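Side-chain contacts in Rio2 kinase (PDB 4GYI), which is an atypical RIO-family kinase with an ATPase-dependent role on the maturing pre-40S ribosomal subunit, and probably can phosphorylate protein serine and threonine: residues V33-I38 against G50-I55; D142-R147 against I336-E341; G225-D230 against P268-Y273; I238-D243 against S248-T253. All blocks are in the same frame, centred on the assembly; numbering follows the deposited sequence.

Contact 1: residues V33-I38 against G50-I55; sequences VPTPLI and GVHKSI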
loop_
_atom_site.group_PDB
_atom_site.type_symbol
_atom_site.label_atom_id
_atom_site.label_comp_id
_atom_site.label_asym_id
_atom_site.label_seq_id
_atom_site.Cartn_x
_atom_site.Cartn_y
_atom_site.Cartn_z
ATOM N N VAL A 33 -25.437 1.240 8.767
ATOM C CA VAL A 33 -25.596 0.721 10.108
ATOM C C VAL A 33 -26.659 1.534 10.818
ATOM O O VAL A 33 -26.439 2.712 11.106
ATOM C CB VAL A 33 -24.293 0.799 10.906
ATOM C CG1 VAL A 33 -24.454 0.051 12.216
ATOM C CG2 VAL A 33 -23.168 0.204 10.118
ATOM N N PRO A 34 -27.826 0.915 11.081
ATOM C CA PRO A 34 -28.927 1.629 11.743
ATOM C C PRO A 34 -28.513 2.237 13.078
ATOM O O PRO A 34 -27.732 1.643 13.823
ATOM C CB PRO A 34 -30.004 0.549 11.938
ATOM C CG PRO A 34 -29.379 -0.750 11.510
ATOM C CD PRO A 34 -28.230 -0.421 10.615
ATOM N N THR A 35 -29.030 3.432 13.347
ATOM C CA THR A 35 -28.772 4.151 14.588
ATOM C C THR A 35 -28.843 3.290 15.865
ATOM O O THR A 35 -27.933 3.353 16.694
ATOM C CB THR A 35 -29.691 5.393 14.718
ATOM O OG1 THR A 35 -29.563 6.213 13.548
ATOM C CG2 THR A 35 -29.329 6.198 15.952
ATOM N N PRO A 36 -29.910 2.480 16.031
ATOM C CA PRO A 36 -29.943 1.683 17.267
ATOM C C PRO A 36 -28.914 0.545 17.304
ATOM O O PRO A 36 -28.624 0.024 18.381
ATOM C CB PRO A 36 -31.372 1.116 17.285
ATOM C CG PRO A 36 -32.153 2.021 16.388
ATOM C CD PRO A 36 -31.188 2.397 15.307
ATOM N N LEU A 37 -28.372 0.159 16.154
ATOM C CA LEU A 37 -27.286 -0.816 16.147
ATOM C C LEU A 37 -25.932 -0.178 16.518
ATOM O O LEU A 37 -25.059 -0.845 17.079
ATOM C CB LEU A 37 -27.200 -1.531 14.800
ATOM C CG LEU A 37 -26.024 -2.497 14.633
ATOM C CD1 LEU A 37 -26.043 -3.562 15.716
ATOM C CD2 LEU A 37 -26.038 -3.131 13.249
ATOM N N ILE A 38 -25.753 1.104 16.205
ATOM C CA ILE A 38 -24.556 1.818 16.649
ATOM C C ILE A 38 -24.603 1.846 18.166
ATOM O O ILE A 38 -23.617 1.540 18.840
ATOM C CB ILE A 38 -24.537 3.292 16.198
ATOM C CG1 ILE A 38 -25.072 3.455 14.774
ATOM C CG2 ILE A 38 -23.140 3.905 16.394
ATOM C CD1 ILE A 38 -24.095 3.159 13.703
ATOM N N GLY A 50 -24.287 8.783 25.960
ATOM C CA GLY A 50 -24.457 9.950 25.109
ATOM C C GLY A 50 -23.846 9.732 23.734
ATOM O O GLY A 50 -23.225 10.626 23.150
ATOM N N VAL A 51 -24.022 8.527 23.213
ATOM C CA VAL A 51 -23.513 8.195 21.900
ATOM C C VAL A 51 -24.196 9.021 20.805
ATOM O O VAL A 51 -23.606 9.283 19.756
ATOM C CB VAL A 51 -23.662 6.690 21.604
ATOM C CG1 VAL A 51 -23.055 5.879 22.734
ATOM C CG2 VAL A 51 -25.115 6.316 21.406
ATOM N N HIS A 52 -25.430 9.445 21.059
ATOM C CA HIS A 52 -26.159 10.242 20.087
ATOM C C HIS A 52 -25.427 11.537 19.778
ATOM O O HIS A 52 -25.439 12.003 18.632
ATOM C CB HIS A 52 -27.592 10.505 20.556
ATOM C CG HIS A 52 -28.525 9.369 20.274
ATOM N ND1 HIS A 52 -28.929 9.041 18.997
ATOM C CD2 HIS A 52 -29.116 8.472 21.097
ATOM C CE1 HIS A 52 -29.737 7.997 19.046
ATOM N NE2 HIS A 52 -29.867 7.632 20.308
ATOM N N LYS A 53 -24.762 12.096 20.790
ATOM C CA LYS A 53 -23.984 13.317 20.604
ATOM C C LYS A 53 -22.713 13.061 19.798
ATOM O O LYS A 53 -22.401 13.806 18.868
ATOM C CB LYS A 53 -23.627 13.960 21.941
ATOM C CG LYS A 53 -22.758 15.204 21.798
ATOM C CD LYS A 53 -22.635 15.948 23.118
ATOM C CE LYS A 53 -21.704 17.148 22.997
ATOM N NZ LYS A 53 -21.631 17.915 24.280
ATOM N N SER A 54 -21.975 12.019 20.175
ATOM C CA SER A 54 -20.813 11.576 19.406
ATOM C C SER A 54 -21.147 11.387 17.923
ATOM O O SER A 54 -20.384 11.807 17.057
ATOM C CB SER A 54 -20.245 10.280 19.991
ATOM O OG SER A 54 -19.550 10.534 21.200
ATOM N N ILE A 55 -22.292 10.768 17.638
ATOM C CA ILE A 55 -22.749 10.578 16.257
ATOM C C ILE A 55 -22.779 11.886 15.459
ATOM O O ILE A 55 -22.314 11.940 14.314
ATOM C CB ILE A 55 -24.140 9.884 16.191
ATOM C CG1 ILE A 55 -24.050 8.451 16.721
ATOM C CG2 ILE A 55 -24.689 9.883 14.765
ATOM C CD1 ILE A 55 -25.275 7.595 16.428
#
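Thr-35 and His-52 face each other from the first turns of two helices, 35-42 and 51-60, their CA atoms 8.6 Å apart; Ile-38 and Val-51 keep a similar spacing, 8.3 Å between CA atoms. Pro-34 and Gly-50 hold the N-cap positions, so both segments meet at helix starts, and the O of Pro-34 accepts from the N of both Leu-37 and Ile-38. At this spacing side chains alone bridge the gap. The closest touch is Thr-35 CG2 on His-52 CE1, 3.6 Å, the methyl coming obliquely at the imidazole while the two side chains cross at about a right angle. With chi1 of -54°, Thr-35 swings this methyl anti to its own nitrogen and sets OG1 beside that nitrogen, so carbon rather than oxygen faces the other helix. The same methyl lies 4.3 Å from Ile-55 CD1, which also reaches Ile-38 CG2 at 4.3 Å. Behind these, Ile-38 packs on Val-23 of helix 14-26, and Thr-35 and Ile-55 both lean on Tyr-75 of strand 75-77. Three helices with strands closing one side suit a winged helix-turn-helix, in which 35-42 and 51-60 would be the helix pair. No hydrogen bond crosses between the segments: the two helices are joined by apolar packing of buried isoleucines, with the threonine methyl touching CE1 of the exposed histidine at the outer end.

Contact 2: residues D142-R147 against I336-E341; sequences DYLRNR and IREQQE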
loop_
_atom_site.group_PDB
_atom_site.type_symbol
_atom_site.label_atom_id
_atom_site.label_comp_id
_atom_site.label_asym_id
_atom_site.label_seq_id
_atom_site.Cartn_x
_atom_site.Cartn_y
_atom_site.Cartn_z
ATOM N N ASP A 142 -12.492 11.280 -6.321
ATOM C CA ASP A 142 -13.762 10.567 -6.214
ATOM C C ASP A 142 -13.471 9.069 -6.253
ATOM O O ASP A 142 -12.346 8.661 -6.541
ATOM C CB ASP A 142 -14.692 10.928 -7.379
ATOM C CG ASP A 142 -15.134 12.387 -7.362
ATOM O OD1 ASP A 142 -14.470 13.222 -8.014
ATOM O OD2 ASP A 142 -16.151 12.698 -6.709
ATOM N N TYR A 143 -14.479 8.246 -5.963
ATOM C CA TYR A 143 -14.349 6.812 -6.132
ATOM C C TYR A 143 -15.321 6.299 -7.166
ATOM O O TYR A 143 -16.471 6.727 -7.235
ATOM C CB TYR A 143 -14.493 6.083 -4.797
ATOM C CG TYR A 143 -13.300 6.330 -3.921
ATOM C CD1 TYR A 143 -12.304 5.368 -3.777
ATOM C CD2 TYR A 143 -13.142 7.552 -3.267
ATOM C CE1 TYR A 143 -11.201 5.603 -2.980
ATOM C CE2 TYR A 143 -12.043 7.799 -2.475
ATOM C CZ TYR A 143 -11.075 6.825 -2.329
ATOM O OH TYR A 143 -9.985 7.085 -1.531
ATOM N N LEU A 144 -14.828 5.384 -7.981
ATOM C CA LEU A 144 -15.609 4.789 -9.043
ATOM C C LEU A 144 -16.808 4.054 -8.470
ATOM O O LEU A 144 -16.657 3.147 -7.649
ATOM C CB LEU A 144 -14.723 3.822 -9.824
ATOM C CG LEU A 144 -15.445 3.045 -10.922
ATOM C CD1 LEU A 144 -16.012 4.048 -11.876
ATOM C CD2 LEU A 144 -14.476 2.109 -11.626
ATOM N N ARG A 145 -18.003 4.444 -8.897
ATOM C CA ARG A 145 -19.217 3.877 -8.319
ATOM C C ARG A 145 -19.696 2.538 -8.903
ATOM O O ARG A 145 -20.886 2.243 -8.831
ATOM C CB ARG A 145 -20.363 4.898 -8.351
ATOM C CG ARG A 145 -20.649 5.553 -7.016
ATOM C CD ARG A 145 -19.894 6.863 -6.824
ATOM N NE ARG A 145 -20.671 8.018 -7.264
ATOM C CZ ARG A 145 -20.347 9.284 -7.012
ATOM N NH1 ARG A 145 -19.258 9.571 -6.303
ATOM N NH2 ARG A 145 -21.114 10.267 -7.471
ATOM N N ASN A 146 -18.806 1.729 -9.482
ATOM C CA ASN A 146 -19.208 0.364 -9.819
ATOM C C ASN A 146 -19.095 -0.538 -8.592
ATOM O O ASN A 146 -19.443 -1.709 -8.643
ATOM C CB ASN A 146 -18.412 -0.220 -10.985
ATOM C CG ASN A 146 -16.931 -0.344 -10.678
ATOM O OD1 ASN A 146 -16.477 -0.003 -9.586
ATOM N ND2 ASN A 146 -16.174 -0.828 -11.642
ATOM N N ARG A 147 -18.578 0.026 -7.504
ATOM C CA ARG A 147 -18.525 -0.665 -6.220
ATOM C C ARG A 147 -18.989 0.268 -5.119
ATOM O O ARG A 147 -18.851 1.478 -5.236
ATOM C CB ARG A 147 -17.098 -1.144 -5.921
ATOM C CG ARG A 147 -16.632 -2.218 -6.865
ATOM C CD ARG A 147 -15.217 -2.575 -6.598
ATOM N NE ARG A 147 -14.479 -2.906 -7.810
ATOM C CZ ARG A 147 -13.906 -4.075 -8.019
ATOM N NH1 ARG A 147 -14.036 -5.032 -7.109
ATOM N NH2 ARG A 147 -13.210 -4.293 -9.120
ATOM N N ILE A 336 -6.925 -4.687 -8.716
ATOM C CA ILE A 336 -5.612 -4.185 -9.129
ATOM C C ILE A 336 -5.415 -4.166 -10.632
ATOM O O ILE A 336 -4.938 -3.173 -11.188
ATOM C CB ILE A 336 -4.474 -4.948 -8.447
ATOM C CG1 ILE A 336 -4.277 -4.393 -7.031
ATOM C CG2 ILE A 336 -3.181 -4.821 -9.236
ATOM C CD1 ILE A 336 -3.177 -5.090 -6.242
ATOM N N ARG A 337 -5.798 -5.251 -11.293
ATOM C CA ARG A 337 -5.601 -5.359 -12.730
ATOM C C ARG A 337 -6.412 -4.249 -13.397
ATOM O O ARG A 337 -5.931 -3.576 -14.307
ATOM C CB ARG A 337 -6.044 -6.736 -13.214
ATOM C CG ARG A 337 -5.450 -7.168 -14.544
ATOM C CD ARG A 337 -5.975 -8.543 -14.972
ATOM N NE ARG A 337 -7.437 -8.592 -14.977
ATOM C CZ ARG A 337 -8.172 -9.431 -14.246
ATOM N NH1 ARG A 337 -7.590 -10.321 -13.448
ATOM N NH2 ARG A 337 -9.496 -9.382 -14.318
ATOM N N GLU A 338 -7.629 -4.039 -12.902
ATOM C CA GLU A 338 -8.477 -2.932 -13.341
ATOM C C GLU A 338 -7.802 -1.567 -13.162
ATOM O O GLU A 338 -7.891 -0.725 -14.037
ATOM C CB GLU A 338 -9.815 -2.968 -12.594
ATOM C CG GLU A 338 -10.753 -1.800 -12.874
ATOM C CD GLU A 338 -12.026 -1.852 -12.023
ATOM O OE1 GLU A 338 -13.055 -1.275 -12.445
ATOM O OE2 GLU A 338 -12.001 -2.467 -10.933
ATOM N N GLN A 339 -7.138 -1.342 -12.032
ATOM C CA GLN A 339 -6.440 -0.074 -11.809
ATOM C C GLN A 339 -5.336 0.160 -12.835
ATOM O O GLN A 339 -5.263 1.231 -13.442
ATOM C CB GLN A 339 -5.822 -0.005 -10.408
ATOM C CG GLN A 339 -6.807 -0.067 -9.263
ATOM C CD GLN A 339 -7.330 1.295 -8.843
ATOM O OE1 GLN A 339 -8.436 1.406 -8.300
ATOM N NE2 GLN A 339 -6.535 2.337 -9.076
ATOM N N GLN A 340 -4.469 -0.833 -13.016
ATOM C CA GLN A 340 -3.293 -0.649 -13.867
ATOM C C GLN A 340 -3.640 -0.712 -15.358
ATOM O O GLN A 340 -2.968 -0.097 -16.183
ATOM C CB GLN A 340 -2.135 -1.599 -13.475
ATOM C CG GLN A 340 -2.456 -3.097 -13.449
ATOM C CD GLN A 340 -1.330 -3.952 -12.833
ATOM O OE1 GLN A 340 -0.525 -3.463 -12.035
ATOM N NE2 GLN A 340 -1.280 -5.234 -13.206
ATOM N N GLU A 341 -4.712 -1.426 -15.686
ATOM C CA GLU A 341 -5.181 -1.548 -17.064
ATOM C C GLU A 341 -5.704 -0.219 -17.607
ATOM O O GLU A 341 -5.717 0.009 -18.822
ATOM C CB GLU A 341 -6.289 -2.599 -17.157
ATOM C CG GLU A 341 -6.566 -3.106 -18.559
ATOM C CD GLU A 341 -5.444 -3.975 -19.084
ATOM O OE1 GLU A 341 -5.281 -4.060 -20.323
ATOM O OE2 GLU A 341 -4.726 -4.572 -18.251
#
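Arg-147 NH2 gives the shortest bond here, 2.8 Å to Glu-338 OE2 with an angle of 150° at the hydrogen, forming a salt bridge between the loop after strand 142-143 and helix 326-341. The carboxylate oxygen sits at the edge of the guanidinium, tilted a little from its plane, and is met on its syn side. NE stays 4.0 Å from the same OE2, so the pairing is one-pronged, and the two flat groups are turned by nearly half a right angle. The other oxygen, OE1, takes a hydrogen bond from Asn-146 ND2 at 3.3 Å, again on its syn side and in the amide plane. Two neighbouring loop residues thus hold one oxygen each, which should limit rotation of the carboxylate. Glu-338 reaches them because its CG is anti to the backbone N (chi1 175°) and the chain stays extended beyond it. Leu-144 adds a methyl, CD2 lying 3.8 Å from Glu-338 OE1. With an alanine here in place of Glu-338, the Arg-147 guanidinium would probably lose this counter-charge and the Asn-146 amide its acceptor. Nearby, Gln-339 OE1 accepts from the N of Gly-130, a second tie from the same helix. Asn-146 and Arg-147 also touch Trp-152 of helix 149-172, so this surface contact joins helix 326-341, the last helix modelled, to the loop that leads from strand 142-143 to helix 149-172.

Contact 3: residues G225-D230 against P268-Y273; sequences GLIHGD and PNAEMY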
loop_
_atom_site.group_PDB
_atom_site.type_symbol
_atom_site.label_atom_id
_atom_site.label_comp_id
_atom_site.label_asym_id
_atom_site.label_seq_id
_atom_site.Cartn_x
_atom_site.Cartn_y
_atom_site.Cartn_z
ATOM N N GLY A 225 10.090 -17.333 -6.134
ATOM C CA GLY A 225 8.691 -17.543 -6.482
ATOM C C GLY A 225 7.872 -16.294 -6.792
ATOM O O GLY A 225 6.653 -16.365 -6.945
ATOM N N LEU A 226 8.533 -15.152 -6.915
ATOM C CA LEU A 226 7.813 -13.889 -7.073
ATOM C C LEU A 226 8.101 -13.120 -8.364
ATOM O O LEU A 226 9.209 -13.178 -8.925
ATOM C CB LEU A 226 8.092 -12.977 -5.888
ATOM C CG LEU A 226 7.505 -13.456 -4.564
ATOM C CD1 LEU A 226 8.050 -12.620 -3.437
ATOM C CD2 LEU A 226 5.985 -13.383 -4.607
ATOM N N ILE A 227 7.074 -12.399 -8.813
ATOM C CA ILE A 227 7.191 -11.426 -9.877
ATOM C C ILE A 227 6.565 -10.140 -9.354
ATOM O O ILE A 227 5.410 -10.137 -8.902
ATOM C CB ILE A 227 6.413 -11.875 -11.100
ATOM C CG1 ILE A 227 7.058 -13.117 -11.711
ATOM C CG2 ILE A 227 6.315 -10.751 -12.119
ATOM C CD1 ILE A 227 6.179 -13.771 -12.724
ATOM N N HIS A 228 7.325 -9.053 -9.407
ATOM C CA HIS A 228 6.917 -7.788 -8.792
ATOM C C HIS A 228 5.637 -7.254 -9.423
ATOM O O HIS A 228 4.680 -6.947 -8.714
ATOM C CB HIS A 228 8.050 -6.762 -8.879
ATOM C CG HIS A 228 7.744 -5.458 -8.208
ATOM N ND1 HIS A 228 6.957 -4.489 -8.794
ATOM C CD2 HIS A 228 8.154 -4.945 -7.024
ATOM C CE1 HIS A 228 6.875 -3.445 -7.987
ATOM N NE2 HIS A 228 7.596 -3.691 -6.908
ATOM N N GLY A 229 5.608 -7.194 -10.754
ATOM C CA GLY A 229 4.396 -6.846 -11.485
ATOM C C GLY A 229 4.243 -5.354 -11.767
ATOM O O GLY A 229 3.385 -4.949 -12.549
ATOM N N ASP A 230 5.066 -4.525 -11.132
ATOM C CA ASP A 230 5.044 -3.092 -11.428
ATOM C C ASP A 230 6.466 -2.537 -11.255
ATOM O O ASP A 230 6.687 -1.517 -10.602
ATOM C CB ASP A 230 4.025 -2.394 -10.519
ATOM C CG ASP A 230 3.731 -0.976 -10.953
ATOM O OD1 ASP A 230 4.027 -0.654 -12.127
ATOM O OD2 ASP A 230 3.222 -0.189 -10.116
ATOM N N PRO A 268 -0.980 -17.971 -13.756
ATOM C CA PRO A 268 -1.291 -18.362 -15.136
ATOM C C PRO A 268 -0.698 -17.391 -16.156
ATOM O O PRO A 268 -0.289 -17.806 -17.236
ATOM C CB PRO A 268 -2.820 -18.303 -15.174
ATOM C CG PRO A 268 -3.234 -18.600 -13.785
ATOM C CD PRO A 268 -2.180 -17.988 -12.897
ATOM N N ASN A 269 -0.634 -16.112 -15.802
ATOM C CA ASN A 269 -0.038 -15.107 -16.676
ATOM C C ASN A 269 1.396 -14.752 -16.311
ATOM O O ASN A 269 1.834 -13.652 -16.628
ATOM C CB ASN A 269 -0.850 -13.810 -16.634
ATOM C CG ASN A 269 -2.129 -13.889 -17.416
ATOM O OD1 ASN A 269 -2.170 -14.461 -18.504
ATOM N ND2 ASN A 269 -3.193 -13.303 -16.869
ATOM N N ALA A 270 2.121 -15.644 -15.639
ATOM C CA ALA A 270 3.421 -15.269 -15.076
ATOM C C ALA A 270 4.396 -14.796 -16.142
ATOM O O ALA A 270 5.126 -13.827 -15.925
ATOM C CB ALA A 270 4.021 -16.392 -14.263
ATOM N N GLU A 271 4.374 -15.450 -17.303
ATOM C CA GLU A 271 5.289 -15.091 -18.385
ATOM C C GLU A 271 5.068 -13.655 -18.867
ATOM O O GLU A 271 6.021 -12.913 -19.080
ATOM C CB GLU A 271 5.213 -16.083 -19.556
ATOM C CG GLU A 271 6.129 -15.717 -20.723
ATOM C CD GLU A 271 6.350 -16.859 -21.714
ATOM O OE1 GLU A 271 5.746 -17.946 -21.550
ATOM O OE2 GLU A 271 7.143 -16.668 -22.664
ATOM N N MET A 272 3.813 -13.266 -19.034
ATOM C CA MET A 272 3.503 -11.895 -19.412
ATOM C C MET A 272 4.001 -10.909 -18.330
ATOM O O MET A 272 4.608 -9.886 -18.651
ATOM C CB MET A 272 1.999 -11.744 -19.674
ATOM C CG MET A 272 1.535 -10.304 -19.977
ATOM S SD MET A 272 1.253 -9.211 -18.547
ATOM C CE MET A 272 -0.152 -10.009 -17.773
ATOM N N TYR A 273 3.767 -11.224 -17.057
ATOM C CA TYR A 273 4.187 -10.330 -15.963
ATOM C C TYR A 273 5.715 -10.236 -15.852
ATOM O O TYR A 273 6.274 -9.146 -15.700
ATOM C CB TYR A 273 3.577 -10.743 -14.616
ATOM C CG TYR A 273 2.077 -10.540 -14.506
ATOM C CD1 TYR A 273 1.525 -9.262 -14.452
ATOM C CD2 TYR A 273 1.213 -11.629 -14.431
ATOM C CE1 TYR A 273 0.152 -9.080 -14.351
ATOM C CE2 TYR A 273 -0.162 -11.457 -14.327
ATOM C CZ TYR A 273 -0.687 -10.186 -14.290
ATOM O OH TYR A 273 -2.053 -10.020 -14.188
#
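Ile-227 spreads its two branches along one turn of helix 270-289, setting CD1 on Ala-270 and CG2 on Tyr-273. CD1 lies 3.7 Å from Ala-270 CB and also 3.4 Å from the backbone O of Ala-270. CG2 meets Tyr-273 CB at 3.7 Å, where the two side chains cross at about a right angle. The isoleucine has CG2 anti to its nitrogen (chi1 -67°), which divides the branches between the two helix residues. Of its side chain Tyr-273 brings CB to Ile-227, while the ring leads away, with Met-272 CE 3.4 Å above the plane over the ring centre, and His-267 stacked edge-to-face against it. A valine in place of Ile-227 would lack CD1 and is likely to open a gap beside Ala-270. Ile-227 belongs to the short strand 226-227, paired with 263-264; just before it Gly-225 ends helix 207-223 as the C-prime residue of a Schellman motif. Just after it comes His-228, whose ND1 accepts from Asp-230 N at 3.0 Å in the ring plane. This His-Gly-Asp run is the RIO counterpart of the kinase HRD motif; the O of Asp-230 bonds Asn-235, a magnesium ligand. No hydrogen bond joins the two segments, and all three touching residues are buried: helix 270-289 meets the start of the catalytic-loop segment through aliphatic carbon, while farther along the helix Gly-229 O accepts from Arg-276 and its N donates to Asp-277.

Contact 4: residues I238-D243 against S248-T253; sequences IREEKD and SSITLT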
loop_
_atom_site.group_PDB
_atom_site.type_symbol
_atom_site.label_atom_id
_atom_site.label_comp_id
_atom_site.label_asym_id
_atom_site.label_seq_id
_atom_site.Cartn_x
_atom_site.Cartn_y
_atom_site.Cartn_z
ATOM N N ILE A 238 16.842 4.688 -5.499
ATOM C CA ILE A 238 18.278 4.577 -5.621
ATOM C C ILE A 238 18.926 5.244 -4.426
ATOM O O ILE A 238 18.774 6.447 -4.238
ATOM C CB ILE A 238 18.782 5.275 -6.893
ATOM C CG1 ILE A 238 18.138 4.659 -8.142
ATOM C CG2 ILE A 238 20.298 5.155 -6.987
ATOM C CD1 ILE A 238 18.401 3.185 -8.271
ATOM N N ARG A 239 19.614 4.465 -3.594
ATOM C CA ARG A 239 20.411 5.063 -2.527
ATOM C C ARG A 239 21.758 5.435 -3.123
ATOM O O ARG A 239 22.392 4.609 -3.778
ATOM C CB ARG A 239 20.616 4.097 -1.357
ATOM C CG ARG A 239 20.750 4.814 -0.018
ATOM C CD ARG A 239 21.422 3.980 1.068
ATOM N NE ARG A 239 20.983 2.585 1.100
ATOM C CZ ARG A 239 19.973 2.125 1.837
ATOM N NH1 ARG A 239 19.276 2.948 2.608
ATOM N NH2 ARG A 239 19.656 0.839 1.799
ATOM N N GLU A 240 22.184 6.679 -2.919
ATOM C CA GLU A 240 23.468 7.141 -3.436
ATOM C C GLU A 240 24.480 7.260 -2.302
ATOM O O GLU A 240 24.165 7.798 -1.239
ATOM C CB GLU A 240 23.316 8.501 -4.112
ATOM C CG GLU A 240 22.210 8.590 -5.151
ATOM C CD GLU A 240 22.068 9.994 -5.742
ATOM O OE1 GLU A 240 22.942 10.851 -5.462
ATOM O OE2 GLU A 240 21.086 10.235 -6.487
ATOM N N GLU A 241 25.692 6.765 -2.521
ATOM C CA GLU A 241 26.743 6.887 -1.510
ATOM C C GLU A 241 28.081 7.281 -2.119
ATOM O O GLU A 241 28.545 6.669 -3.088
ATOM C CB GLU A 241 26.898 5.588 -0.716
ATOM C CG GLU A 241 25.689 5.237 0.146
ATOM C CD GLU A 241 25.612 3.754 0.453
ATOM O OE1 GLU A 241 26.631 3.057 0.261
ATOM O OE2 GLU A 241 24.532 3.284 0.873
ATOM N N LYS A 242 28.696 8.316 -1.556
ATOM C CA LYS A 242 30.035 8.678 -1.978
ATOM C C LYS A 242 31.020 7.632 -1.470
ATOM O O LYS A 242 30.942 7.184 -0.320
ATOM C CB LYS A 242 30.424 10.070 -1.480
ATOM C CG LYS A 242 29.604 11.205 -2.078
ATOM C CD LYS A 242 30.445 12.472 -2.207
ATOM C CE LYS A 242 29.589 13.731 -2.207
ATOM N NZ LYS A 242 28.998 14.006 -0.864
ATOM N N ASP A 243 31.943 7.246 -2.339
ATOM C CA ASP A 243 32.931 6.234 -2.010
ATOM C C ASP A 243 33.984 6.769 -1.043
ATOM O O ASP A 243 34.405 7.925 -1.142
ATOM C CB ASP A 243 33.610 5.723 -3.279
ATOM C CG ASP A 243 34.559 4.580 -2.998
ATOM O OD1 ASP A 243 34.101 3.564 -2.432
ATOM O OD2 ASP A 243 35.763 4.707 -3.318
ATOM N N SER A 248 34.158 11.609 -5.903
ATOM C CA SER A 248 33.678 11.761 -7.272
ATOM C C SER A 248 32.808 10.575 -7.693
ATOM O O SER A 248 31.783 10.755 -8.350
ATOM C CB SER A 248 34.852 11.904 -8.245
ATOM O OG SER A 248 35.117 10.676 -8.910
ATOM N N SER A 249 33.213 9.362 -7.321
ATOM C CA SER A 249 32.437 8.173 -7.678
ATOM C C SER A 249 31.302 7.925 -6.693
ATOM O O SER A 249 31.470 8.038 -5.483
ATOM C CB SER A 249 33.327 6.939 -7.779
ATOM O OG SER A 249 33.926 6.648 -6.533
ATOM N N ILE A 250 30.136 7.597 -7.227
ATOM C CA ILE A 250 28.953 7.403 -6.416
ATOM C C ILE A 250 28.505 5.974 -6.630
ATOM O O ILE A 250 28.286 5.560 -7.766
ATOM C CB ILE A 250 27.841 8.371 -6.872
ATOM C CG1 ILE A 250 28.414 9.789 -7.032
ATOM C CG2 ILE A 250 26.648 8.347 -5.926
ATOM C CD1 ILE A 250 28.875 10.429 -5.739
ATOM N N THR A 251 28.397 5.206 -5.550
ATOM C CA THR A 251 27.820 3.871 -5.650
ATOM C C THR A 251 26.310 3.976 -5.511
ATOM O O THR A 251 25.792 4.710 -4.659
ATOM C CB THR A 251 28.384 2.892 -4.602
ATOM O OG1 THR A 251 27.939 3.271 -3.296
ATOM C CG2 THR A 251 29.898 2.890 -4.637
ATOM N N LEU A 252 25.607 3.246 -6.368
ATOM C CA LEU A 252 24.156 3.323 -6.427
ATOM C C LEU A 252 23.550 1.990 -6.025
ATOM O O LEU A 252 23.906 0.946 -6.552
ATOM C CB LEU A 252 23.696 3.727 -7.828
ATOM C CG LEU A 252 24.320 4.983 -8.437
ATOM C CD1 LEU A 252 23.858 5.171 -9.870
ATOM C CD2 LEU A 252 23.994 6.208 -7.612
ATOM N N THR A 253 22.629 2.048 -5.082
ATOM C CA THR A 253 22.050 0.869 -4.491
ATOM C C THR A 253 20.543 0.951 -4.661
ATOM O O THR A 253 19.906 1.872 -4.141
ATOM C CB THR A 253 22.379 0.831 -3.002
ATOM O OG1 THR A 253 23.796 0.723 -2.842
ATOM C CG2 THR A 253 21.703 -0.344 -2.337
HETATM O O HOH W 1 24.571 3.193 -2.659
#
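Ile-238 and Leu-252 form the tight end of this two-stranded contact: Ile-238 CG2 is 3.8 Å from Leu-252 CB and almost as near its CD2. Ile-238 is buried, and Leu-252 rests on Val-204. The aliphatic part of Glu-240 extends the patch on the Leu-252 side, the two side chains lying side by side and pointing the same way. Between the strands, antiparallel at 156°, Arg-239 pairs with Thr-253 and Glu-241 with Thr-251 as hydrogen-bonded pairs; the shortest bond runs from Arg-239 N to Thr-253 O, 2.7 Å. On the face bearing these four a water donates to Arg-239 O and Thr-251 O, 2.8 Å from each, and lies 2.6 Å from Thr-253 OG1. Thr-251 OG1, placed between its backbone N and carbonyl carbon (chi1 69°), makes a weak bond to Glu-241 O. Arg-239 turns its NH1 to a salt bridge with Asp-194, and its NE makes a long one, 3.6 Å, with Glu-241 OE2. Toward the turn the residues are more exposed: Lys-242 CG still meets Ile-250 CD1 at 3.8 Å, but the bond from Asp-243 N to Ser-249 O lengthens to 3.3 Å, while Ser-249 OG bonds back to Asp-246. This is a beta hairpin, strands 236-242 and 250-256, placed as in protein kinases between the catalytic loop and the metal-binding aspartate: magnesium-binding Asn-235 comes just before it, and Asp-258, the phosphoaspartate, just after.

Contact 1 lies in the N-terminal, probably winged-helix, part, its centre about 47 Å from that of contact 3 and 57 Å from that of contact 4, on the opposite side of the chain's centre from both. It closes before the others open. Contact 2 then spans nearly 190 residues, and contact 3 is nested inside that loop, with contact 4 nested inside contact 3. Contacts 2 and 3 touch: Gln-340 and Arg-337 of helix 326-341 pack against Tyr-273. Contacts 3 and 4, centres about 30 Å apart, lie on consecutive strands, 226-227 and 236-242: contact 3 stands at the start of the catalytic loop, contact 4 in the hairpin between the magnesium ligands Asn-235 and Asp-258.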